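Local structure of CoA-binding domain-containing protein (Thermus thermophilus, 1IUK) at residues Glu5-Leu10 / Lys131-Gly136; Thr15-Gly20 / Asp72-Phe77; Leu97-Ser102 / Pro119-Arg124. The protein is of unknown function but probably binds coenzyme A through a Rossmann-like domain. All coordinates share one frame; numbering follows the deposited sequence.

Interaction 1 of 3, residues Glu5-Leu10 / Lys131-Gly136; sequences ELRAYL and KRLFRG
Leu133, Arg7 and Phe134 carry this meeting of two helices, 3-12 at the start of the chain and 126-134 at its end. The CB of Leu133 points toward the N-terminal helix, and both methyls make contacts. CD1 goes in between two leucines one turn apart, 3.9 Å from Leu6 CG and 3.8 Å from Leu10 CD1, and the Leu133 side chain crosses each of them at about a right angle. CD2 instead lies over one face of the Arg7 guanidinium, 3.6 Å from Arg7 NH1.

Arg7 leaves its helix with CG anti to the backbone N (chi1 -166°) and stays extended until a bend about CG-CD brings the guanidinium round to the end of the other helix. There NH1 comes 2.6 Å from Leu133 O, with the oxygen at the edge of the guanidinium and in its plane; at an N-H...O angle of 123° the hydrogen bond is bent and weak.

Phe134 slides past Arg7 in the opposing direction, and its ring stands almost perpendicular to the guanidinium. The ring's CE2 is 3.2 Å from Arg7 CG, an oblique approach, whereas Leu10 CB meets the ring edge in plane, 3.8 Å from CE1. Leu10 then reaches on to Ile73 of the central sheet, and Arg132 makes a salt bridge to Asp3 near the start of helix 3-12.

The chemistry is thus leucine packing with an arginine along its border: the aliphatic part of Arg7 serves as apolar surface for Phe134, while its cationic end turns to a carbonyl of the last helical turn, where the helix dipole would probably welcome positive charge.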
loop_
_atom_site.group_PDB
_atom_site.type_symbol
_atom_site.label_atom_id
_atom_site.label_comp_id
_atom_site.label_asym_id
_atom_site.label_seq_id
_atom_site.Cartn_x
_atom_site.Cartn_y
_atom_site.Cartn_z
ATOM N N GLU A 5 -16.923 -6.164 5.267
ATOM C CA GLU A 5 -15.631 -6.658 5.725
ATOM C C GLU A 5 -14.499 -5.685 5.414
ATOM O O GLU A 5 -13.654 -5.431 6.274
ATOM C CB GLU A 5 -15.322 -8.012 5.094
ATOM C CG GLU A 5 -13.972 -8.559 5.532
ATOM C CD GLU A 5 -13.766 -10.005 5.133
ATOM O OE1 GLU A 5 -12.629 -10.510 5.301
ATOM O OE2 GLU A 5 -14.739 -10.632 4.657
ATOM N N LEU A 6 -14.474 -5.142 4.197
ATOM C CA LEU A 6 -13.440 -4.191 3.811
ATOM C C LEU A 6 -13.515 -2.948 4.697
ATOM O O LEU A 6 -12.494 -2.353 5.036
ATOM C CB LEU A 6 -13.593 -3.797 2.341
ATOM C CG LEU A 6 -12.489 -2.883 1.800
ATOM C CD1 LEU A 6 -11.120 -3.414 2.195
ATOM C CD2 LEU A 6 -12.608 -2.783 0.295
ATOM N N ARG A 7 -14.722 -2.554 5.088
ATOM C CA ARG A 7 -14.860 -1.395 5.966
ATOM C C ARG A 7 -14.252 -1.718 7.333
ATOM O O ARG A 7 -13.464 -0.936 7.878
ATOM C CB ARG A 7 -16.336 -1.023 6.131
ATOM C CG ARG A 7 -16.563 0.354 6.736
ATOM C CD ARG A 7 -18.041 0.605 7.017
ATOM N NE ARG A 7 -18.884 -0.204 6.144
ATOM C CZ ARG A 7 -19.363 0.209 4.977
ATOM N NH1 ARG A 7 -19.082 1.430 4.539
ATOM N NH2 ARG A 7 -20.103 -0.612 4.241
ATOM N N ALA A 8 -14.614 -2.879 7.880
ATOM C CA ALA A 8 -14.100 -3.303 9.185
ATOM C C ALA A 8 -12.582 -3.348 9.125
ATOM O O ALA A 8 -11.891 -2.971 10.076
ATOM C CB ALA A 8 -14.657 -4.684 9.556
ATOM N N TYR A 9 -12.061 -3.800 7.990
ATOM C CA TYR A 9 -10.627 -3.894 7.812
ATOM C C TYR A 9 -9.932 -2.523 7.780
ATOM O O TYR A 9 -8.945 -2.290 8.484
ATOM C CB TYR A 9 -10.309 -4.671 6.526
ATOM C CG TYR A 9 -8.868 -5.104 6.492
ATOM C CD1 TYR A 9 -7.856 -4.154 6.388
ATOM C CD2 TYR A 9 -8.503 -6.435 6.710
ATOM C CE1 TYR A 9 -6.522 -4.507 6.521
ATOM C CE2 TYR A 9 -7.165 -6.796 6.843
ATOM C CZ TYR A 9 -6.182 -5.824 6.756
ATOM O OH TYR A 9 -4.855 -6.115 6.949
ATOM N N LEU A 10 -10.439 -1.614 6.957
ATOM C CA LEU A 10 -9.833 -0.293 6.849
ATOM C C LEU A 10 -9.964 0.539 8.122
ATOM O O LEU A 10 -9.040 1.261 8.487
ATOM C CB LEU A 10 -10.455 0.467 5.675
ATOM C CG LEU A 10 -10.217 -0.161 4.299
ATOM C CD1 LEU A 10 -10.908 0.679 3.242
ATOM C CD2 LEU A 10 -8.722 -0.244 4.002
ATOM N N LYS A 131 -13.038 6.996 0.744
ATOM C CA LYS A 131 -14.079 8.013 0.718
ATOM C C LYS A 131 -15.445 7.372 0.566
ATOM O O LYS A 131 -16.363 7.708 1.298
ATOM C CB LYS A 131 -13.850 8.979 -0.438
ATOM C CG LYS A 131 -12.822 10.031 -0.143
ATOM C CD LYS A 131 -12.491 10.824 -1.389
ATOM C CE LYS A 131 -11.574 11.980 -1.046
ATOM N NZ LYS A 131 -11.689 13.086 -2.032
ATOM N N ARG A 132 -15.573 6.441 -0.375
ATOM C CA ARG A 132 -16.846 5.775 -0.625
ATOM C C ARG A 132 -17.399 4.942 0.523
ATOM O O ARG A 132 -18.618 4.812 0.678
ATOM C CB ARG A 132 -16.740 4.870 -1.843
ATOM C CG ARG A 132 -17.962 3.989 -2.049
ATOM C CD ARG A 132 -17.745 2.965 -3.164
ATOM N NE ARG A 132 -16.895 1.867 -2.717
ATOM C CZ ARG A 132 -17.337 0.772 -2.103
ATOM N NH1 ARG A 132 -16.480 -0.172 -1.730
ATOM N NH2 ARG A 132 -18.633 0.613 -1.871
ATOM N N LEU A 133 -16.506 4.364 1.317
ATOM C CA LEU A 133 -16.924 3.511 2.421
ATOM C C LEU A 133 -17.194 4.265 3.713
ATOM O O LEU A 133 -18.023 3.834 4.519
ATOM C CB LEU A 133 -15.862 2.432 2.679
ATOM C CG LEU A 133 -15.748 1.290 1.665
ATOM C CD1 LEU A 133 -14.431 0.528 1.880
ATOM C CD2 LEU A 133 -16.942 0.365 1.809
ATOM N N PHE A 134 -16.513 5.392 3.902
ATOM C CA PHE A 134 -16.657 6.166 5.130
ATOM C C PHE A 134 -17.337 7.525 5.030
ATOM O O PHE A 134 -17.341 8.286 5.993
ATOM C CB PHE A 134 -15.279 6.324 5.783
ATOM C CG PHE A 134 -14.633 5.011 6.118
ATOM C CD1 PHE A 134 -13.513 4.573 5.420
ATOM C CD2 PHE A 134 -15.203 4.175 7.072
ATOM C CE1 PHE A 134 -12.973 3.316 5.661
ATOM C CE2 PHE A 134 -14.672 2.924 7.319
ATOM C CZ PHE A 134 -13.553 2.490 6.609
ATOM N N ARG A 135 -17.902 7.830 3.868
ATOM C CA ARG A 135 -18.594 9.102 3.664
ATOM C C ARG A 135 -19.825 8.902 2.781
ATOM O O ARG A 135 -20.807 9.637 2.902
ATOM C CB ARG A 135 -17.651 10.134 3.030
ATOM C CG ARG A 135 -16.170 9.810 3.199
ATOM C CD ARG A 135 -15.420 10.962 3.842
ATOM N NE ARG A 135 -14.523 10.509 4.902
ATOM C CZ ARG A 135 -13.443 11.174 5.295
ATOM N NH1 ARG A 135 -13.126 12.325 4.712
ATOM N NH2 ARG A 135 -12.684 10.691 6.274
ATOM N N GLY A 136 -19.764 7.904 1.899
ATOM C CA GLY A 136 -20.881 7.611 1.017
ATOM C C GLY A 136 -20.604 7.766 -0.468
ATOM O O GLY A 136 -21.085 6.920 -1.256
#

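Interaction 2 of 3, residues Thr15-Gly20 / Asp72-Phe77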
loop_
_atom_site.group_PDB
_atom_site.type_symbol
_atom_site.label_atom_id
_atom_site.label_comp_id
_atom_site.label_asym_id
_atom_site.label_seq_id
_atom_site.Cartn_x
_atom_site.Cartn_y
_atom_site.Cartn_z
ATOM N N THR A 15 -1.300 1.183 10.274
ATOM C CA THR A 15 -0.128 1.383 9.421
ATOM C C THR A 15 -0.305 1.020 7.943
ATOM O O THR A 15 -0.710 -0.100 7.596
ATOM C CB THR A 15 1.069 0.605 9.988
ATOM O OG1 THR A 15 0.753 -0.787 10.010
ATOM C CG2 THR A 15 1.339 1.022 11.414
ATOM N N ILE A 16 -0.012 1.979 7.071
ATOM C CA ILE A 16 -0.115 1.741 5.639
ATOM C C ILE A 16 1.242 2.017 4.995
ATOM O O ILE A 16 1.722 3.149 5.006
ATOM C CB ILE A 16 -1.170 2.661 4.973
ATOM C CG1 ILE A 16 -2.534 2.476 5.642
ATOM C CG2 ILE A 16 -1.262 2.348 3.472
ATOM C CD1 ILE A 16 -3.656 3.254 4.977
ATOM N N ALA A 17 1.878 0.979 4.460
ATOM C CA ALA A 17 3.160 1.160 3.794
ATOM C C ALA A 17 2.835 1.443 2.330
ATOM O O ALA A 17 2.017 0.764 1.731
ATOM C CB ALA A 17 4.025 -0.116 3.918
ATOM N N VAL A 18 3.468 2.466 1.763
ATOM C CA VAL A 18 3.232 2.832 0.372
ATOM C C VAL A 18 4.436 2.415 -0.466
ATOM O O VAL A 18 5.519 3.004 -0.376
ATOM C CB VAL A 18 3.000 4.365 0.235
ATOM C CG1 VAL A 18 2.794 4.739 -1.229
ATOM C CG2 VAL A 18 1.786 4.784 1.091
ATOM N N LEU A 19 4.240 1.382 -1.267
ATOM C CA LEU A 19 5.310 0.875 -2.099
ATOM C C LEU A 19 5.334 1.681 -3.387
ATOM O O LEU A 19 4.403 1.610 -4.198
ATOM C CB LEU A 19 5.082 -0.609 -2.391
ATOM C CG LEU A 19 6.280 -1.315 -3.012
ATOM C CD1 LEU A 19 7.382 -1.432 -1.976
ATOM C CD2 LEU A 19 5.846 -2.667 -3.533
ATOM N N GLY A 20 6.411 2.438 -3.573
ATOM C CA GLY A 20 6.534 3.273 -4.756
ATOM C C GLY A 20 6.171 4.715 -4.423
ATOM O O GLY A 20 5.843 5.493 -5.322
ATOM N N ASP A 72 -0.328 -3.020 8.231
ATOM C CA ASP A 72 -1.713 -3.460 8.103
ATOM C C ASP A 72 -2.147 -3.481 6.658
ATOM O O ASP A 72 -2.859 -4.383 6.231
ATOM C CB ASP A 72 -2.634 -2.546 8.918
ATOM C CG ASP A 72 -2.397 -2.671 10.416
ATOM O OD1 ASP A 72 -2.172 -1.644 11.075
ATOM O OD2 ASP A 72 -2.428 -3.801 10.938
ATOM N N ILE A 73 -1.705 -2.478 5.901
ATOM C CA ILE A 73 -2.043 -2.375 4.485
ATOM C C ILE A 73 -0.818 -1.990 3.673
ATOM O O ILE A 73 -0.099 -1.053 4.033
ATOM C CB ILE A 73 -3.118 -1.285 4.227
ATOM C CG1 ILE A 73 -4.376 -1.593 5.049
ATOM C CG2 ILE A 73 -3.435 -1.204 2.722
ATOM C CD1 ILE A 73 -5.504 -0.602 4.836
ATOM N N LEU A 74 -0.565 -2.728 2.596
ATOM C CA LEU A 74 0.547 -2.389 1.716
ATOM C C LEU A 74 -0.114 -1.798 0.469
ATOM O O LEU A 74 -0.719 -2.523 -0.325
ATOM C CB LEU A 74 1.381 -3.626 1.340
ATOM C CG LEU A 74 2.546 -3.314 0.385
ATOM C CD1 LEU A 74 3.589 -2.486 1.099
ATOM C CD2 LEU A 74 3.149 -4.601 -0.145
ATOM N N ASP A 75 -0.042 -0.472 0.334
ATOM C CA ASP A 75 -0.631 0.240 -0.810
ATOM C C ASP A 75 0.459 0.267 -1.875
ATOM O O ASP A 75 1.466 0.956 -1.721
ATOM C CB ASP A 75 -1.001 1.662 -0.383
ATOM C CG ASP A 75 -2.006 2.328 -1.312
ATOM O OD1 ASP A 75 -2.655 1.650 -2.142
ATOM O OD2 ASP A 75 -2.147 3.562 -1.188
ATOM N N VAL A 76 0.242 -0.502 -2.938
ATOM C CA VAL A 76 1.205 -0.657 -4.016
ATOM C C VAL A 76 0.969 0.209 -5.244
ATOM O O VAL A 76 -0.063 0.104 -5.914
ATOM C CB VAL A 76 1.263 -2.150 -4.470
ATOM C CG1 VAL A 76 2.395 -2.361 -5.472
ATOM C CG2 VAL A 76 1.464 -3.054 -3.252
ATOM N N PHE A 77 1.956 1.043 -5.548
ATOM C CA PHE A 77 1.889 1.916 -6.710
ATOM C C PHE A 77 2.866 1.469 -7.804
ATOM O O PHE A 77 2.892 2.059 -8.889
ATOM C CB PHE A 77 2.199 3.363 -6.299
ATOM C CG PHE A 77 1.079 4.035 -5.535
ATOM C CD1 PHE A 77 0.083 4.749 -6.209
ATOM C CD2 PHE A 77 1.018 3.946 -4.149
ATOM C CE1 PHE A 77 -0.959 5.366 -5.501
ATOM C CE2 PHE A 77 -0.021 4.559 -3.434
ATOM C CZ PHE A 77 -1.009 5.270 -4.117
#
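Thr15 and Asp72 close the start of this pair of parallel strands, 15-19 and 73-76, through both side chains and backbone. Asp72 CB sits 3.4 Å from Thr15 O. Beyond it CG, anti to its own carbonyl carbon (chi1 -67°), lies 3.7 Å from Thr15 OG1, and OD1 accepts Thr15 N at 3.1 Å through its anti lone pair, on a fairly straight bond (163°). The same OD1 also takes the backbone N of Lys14. In return Asp72 N donates to Thr15 OG1 at 3.1 Å, a hydroxyl that also bonds Pro70 O.

From there the backbones are joined in parallel register: Ile73 N to Thr15 O, Ala17 N to Ile73 O, Asp75 N to Ala17 O, Leu19 N to Asp75 O and Phe77 N to Leu19 O. Ile16 and Ile73 lie side by side on one face of the sheet, and Leu19 CD2 meets Val76 CG1 at 4.0 Å on the other. Phe77, just past the end of strand 73-76, has CD2 3.5 Å from Val18 CG1. Strand 73-76 is the middle strand of the five-stranded parallel sheet and 15-19 its neighbour, an alpha/beta arrangement consistent with the Rossmann-like CoA-binding family.

Interaction 3 of 3, residues Leu97-Ser102 / Pro119-Arg124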
loop_
_atom_site.group_PDB
_atom_site.type_symbol
_atom_site.label_atom_id
_atom_site.label_comp_id
_atom_site.label_asym_id
_atom_site.label_seq_id
_atom_site.Cartn_x
_atom_site.Cartn_y
_atom_site.Cartn_z
ATOM N N LEU A 97 -2.835 -6.873 4.406
ATOM C CA LEU A 97 -3.608 -6.772 3.169
ATOM C C LEU A 97 -2.761 -6.080 2.101
ATOM O O LEU A 97 -2.034 -5.134 2.419
ATOM C CB LEU A 97 -4.873 -5.950 3.434
ATOM C CG LEU A 97 -5.770 -5.541 2.262
ATOM C CD1 LEU A 97 -6.435 -6.760 1.670
ATOM C CD2 LEU A 97 -6.833 -4.578 2.761
ATOM N N VAL A 98 -2.834 -6.561 0.857
ATOM C CA VAL A 98 -2.091 -5.942 -0.241
ATOM C C VAL A 98 -3.093 -5.262 -1.159
ATOM O O VAL A 98 -4.053 -5.872 -1.628
ATOM C CB VAL A 98 -1.258 -6.971 -1.043
ATOM C CG1 VAL A 98 -0.725 -6.338 -2.329
ATOM C CG2 VAL A 98 -0.099 -7.442 -0.184
ATOM N N TRP A 99 -2.855 -3.979 -1.398
ATOM C CA TRP A 99 -3.739 -3.156 -2.218
ATOM C C TRP A 99 -3.025 -2.685 -3.480
ATOM O O TRP A 99 -2.131 -1.839 -3.401
ATOM C CB TRP A 99 -4.175 -1.930 -1.394
ATOM C CG TRP A 99 -5.284 -1.108 -1.998
ATOM C CD1 TRP A 99 -5.199 -0.270 -3.080
ATOM C CD2 TRP A 99 -6.653 -1.079 -1.572
ATOM N NE1 TRP A 99 -6.431 0.271 -3.355
ATOM C CE2 TRP A 99 -7.342 -0.208 -2.447
ATOM C CE3 TRP A 99 -7.366 -1.709 -0.537
ATOM C CZ2 TRP A 99 -8.715 0.050 -2.319
ATOM C CZ3 TRP A 99 -8.734 -1.451 -0.411
ATOM C CH2 TRP A 99 -9.392 -0.579 -1.301
ATOM N N LEU A 100 -3.402 -3.228 -4.631
ATOM C CA LEU A 100 -2.777 -2.800 -5.879
ATOM C C LEU A 100 -3.555 -1.596 -6.405
ATOM O O LEU A 100 -4.763 -1.689 -6.662
ATOM C CB LEU A 100 -2.811 -3.925 -6.912
ATOM C CG LEU A 100 -2.137 -5.233 -6.480
ATOM C CD1 LEU A 100 -2.144 -6.205 -7.667
ATOM C CD2 LEU A 100 -0.708 -4.959 -5.974
ATOM N N GLN A 101 -2.861 -0.474 -6.563
ATOM C CA GLN A 101 -3.500 0.748 -7.037
ATOM C C GLN A 101 -4.029 0.667 -8.475
ATOM O O GLN A 101 -3.808 -0.313 -9.180
ATOM C CB GLN A 101 -2.534 1.918 -6.866
ATOM C CG GLN A 101 -2.422 2.378 -5.416
ATOM C CD GLN A 101 -3.647 3.175 -4.966
ATOM O OE1 GLN A 101 -4.137 4.046 -5.693
ATOM N NE2 GLN A 101 -4.142 2.882 -3.771
ATOM N N SER A 102 -4.751 1.704 -8.891
ATOM C CA SER A 102 -5.339 1.772 -10.229
ATOM C C SER A 102 -4.394 1.422 -11.380
ATOM O O SER A 102 -3.246 1.868 -11.422
ATOM C CB SER A 102 -5.914 3.172 -10.458
ATOM O OG SER A 102 -6.924 3.458 -9.504
ATOM N N PRO A 119 -4.628 -11.407 1.908
ATOM C CA PRO A 119 -5.725 -10.772 1.172
ATOM C C PRO A 119 -5.210 -9.741 0.185
ATOM O O PRO A 119 -4.241 -9.040 0.455
ATOM C CB PRO A 119 -6.581 -10.128 2.261
ATOM C CG PRO A 119 -6.173 -10.769 3.526
ATOM C CD PRO A 119 -4.749 -11.195 3.360
ATOM N N VAL A 120 -5.868 -9.666 -0.959
ATOM C CA VAL A 120 -5.489 -8.720 -1.987
ATOM C C VAL A 120 -6.700 -7.976 -2.538
ATOM O O VAL A 120 -7.755 -8.569 -2.764
ATOM C CB VAL A 120 -4.800 -9.437 -3.175
ATOM C CG1 VAL A 120 -4.537 -8.458 -4.310
ATOM C CG2 VAL A 120 -3.501 -10.062 -2.712
ATOM N N VAL A 121 -6.544 -6.668 -2.724
ATOM C CA VAL A 121 -7.576 -5.845 -3.354
ATOM C C VAL A 121 -6.787 -5.286 -4.539
ATOM O O VAL A 121 -5.684 -4.767 -4.360
ATOM C CB VAL A 121 -8.070 -4.703 -2.440
ATOM C CG1 VAL A 121 -8.989 -3.784 -3.234
ATOM C CG2 VAL A 121 -8.811 -5.279 -1.240
ATOM N N ALA A 122 -7.314 -5.423 -5.749
ATOM C CA ALA A 122 -6.563 -4.958 -6.914
ATOM C C ALA A 122 -7.294 -4.000 -7.843
ATOM O O ALA A 122 -8.519 -4.051 -7.981
ATOM C CB ALA A 122 -6.054 -6.171 -7.717
ATOM N N ASP A 123 -6.512 -3.139 -8.490
ATOM C CA ASP A 123 -7.026 -2.145 -9.426
ATOM C C ASP A 123 -8.134 -1.240 -8.840
ATOM O O ASP A 123 -9.228 -1.111 -9.402
ATOM C CB ASP A 123 -7.519 -2.842 -10.704
ATOM C CG ASP A 123 -7.405 -1.952 -11.935
ATOM O OD1 ASP A 123 -7.576 -2.464 -13.063
ATOM O OD2 ASP A 123 -7.146 -0.738 -11.778
ATOM N N ARG A 124 -7.831 -0.624 -7.701
ATOM C CA ARG A 124 -8.749 0.295 -7.033
ATOM C C ARG A 124 -7.899 1.385 -6.398
ATOM O O ARG A 124 -6.756 1.146 -6.024
ATOM C CB ARG A 124 -9.556 -0.425 -5.950
ATOM C CG ARG A 124 -10.704 -1.254 -6.483
ATOM C CD ARG A 124 -11.855 -1.305 -5.489
ATOM N NE ARG A 124 -11.789 -2.470 -4.603
ATOM C CZ ARG A 124 -12.790 -2.897 -3.829
ATOM N NH1 ARG A 124 -13.958 -2.258 -3.818
ATOM N NH2 ARG A 124 -12.630 -3.973 -3.066
#
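Val121 lies against the indole of Trp99, and this pair is the apolar centre where strands 98-100 and 120-122 run parallel. The two side chains extend side by side in the same direction. Val121 CG1 sits over the six-membered ring, 3.6 Å from its centroid and only 8° off the normal, a clear CH-pi contact, while Val121 CB is 3.6 Å from Trp99 CE3. The methyl is placed there by a chi1 of 172°, which sets CG1 opposite the backbone N.

On the other face of the sheet Leu100 CD1 touches Ala122 CB at 3.9 Å. Helix 107-115, which links the two strands in a beta-alpha-beta crossover, packs on this face through Glu110. Toward the start of the strands Leu97 CD1 is pressed against Pro119 CB at 3.4 Å, tighter than usual for two carbons. The backbones are tied by Val98 N to Pro119 O, Val121 N to Val98 O and Leu100 N to Val121 O.

Farther along, the indole turns polar. Trp99 NE1 donates to Arg124 O at 2.8 Å, a bond in which the nitrogen stands above the carbonyl plane rather than on a lone pair. Arg124 CB packs on the same side chain, 3.8 Å from Trp99 CZ2. Asp123 OD2, at the exposed end, accepts the backbone N of Gly103; the buried Gln101 NE2 bonds Asp75 OD1 on the neighbouring strand.

One aromatic side chain therefore does two jobs: its face receives a valine methyl, and its N-H satisfies the carbonyl of Arg124, in the loop leading to helix 126-134. That fixes the indole's rotation and ties the loop to strand 98-100, one strand in from the edge of the sheet.

Overall arrangement
Interactions 2 and 3 belong to one sheet and have centres about 10 Å apart. Strands 73-76 and 98-100 are neighbours in it, joined by Val76 N to Trp99 O at 2.8 Å. Interaction 1 lies farther out, its centre about 17 Å from that of interaction 2 and 14 Å from that of interaction 3, yet it touches both. Tyr9 OH probably bonds Asp72 O at 2.7 Å, and Leu6 CD1 meets Trp99 CZ3 at 4.0 Å. Along the chain, interaction 1 encloses the other two, which follow one another: the terminal helices pack together beside the parallel sheet of the CoA-binding domain.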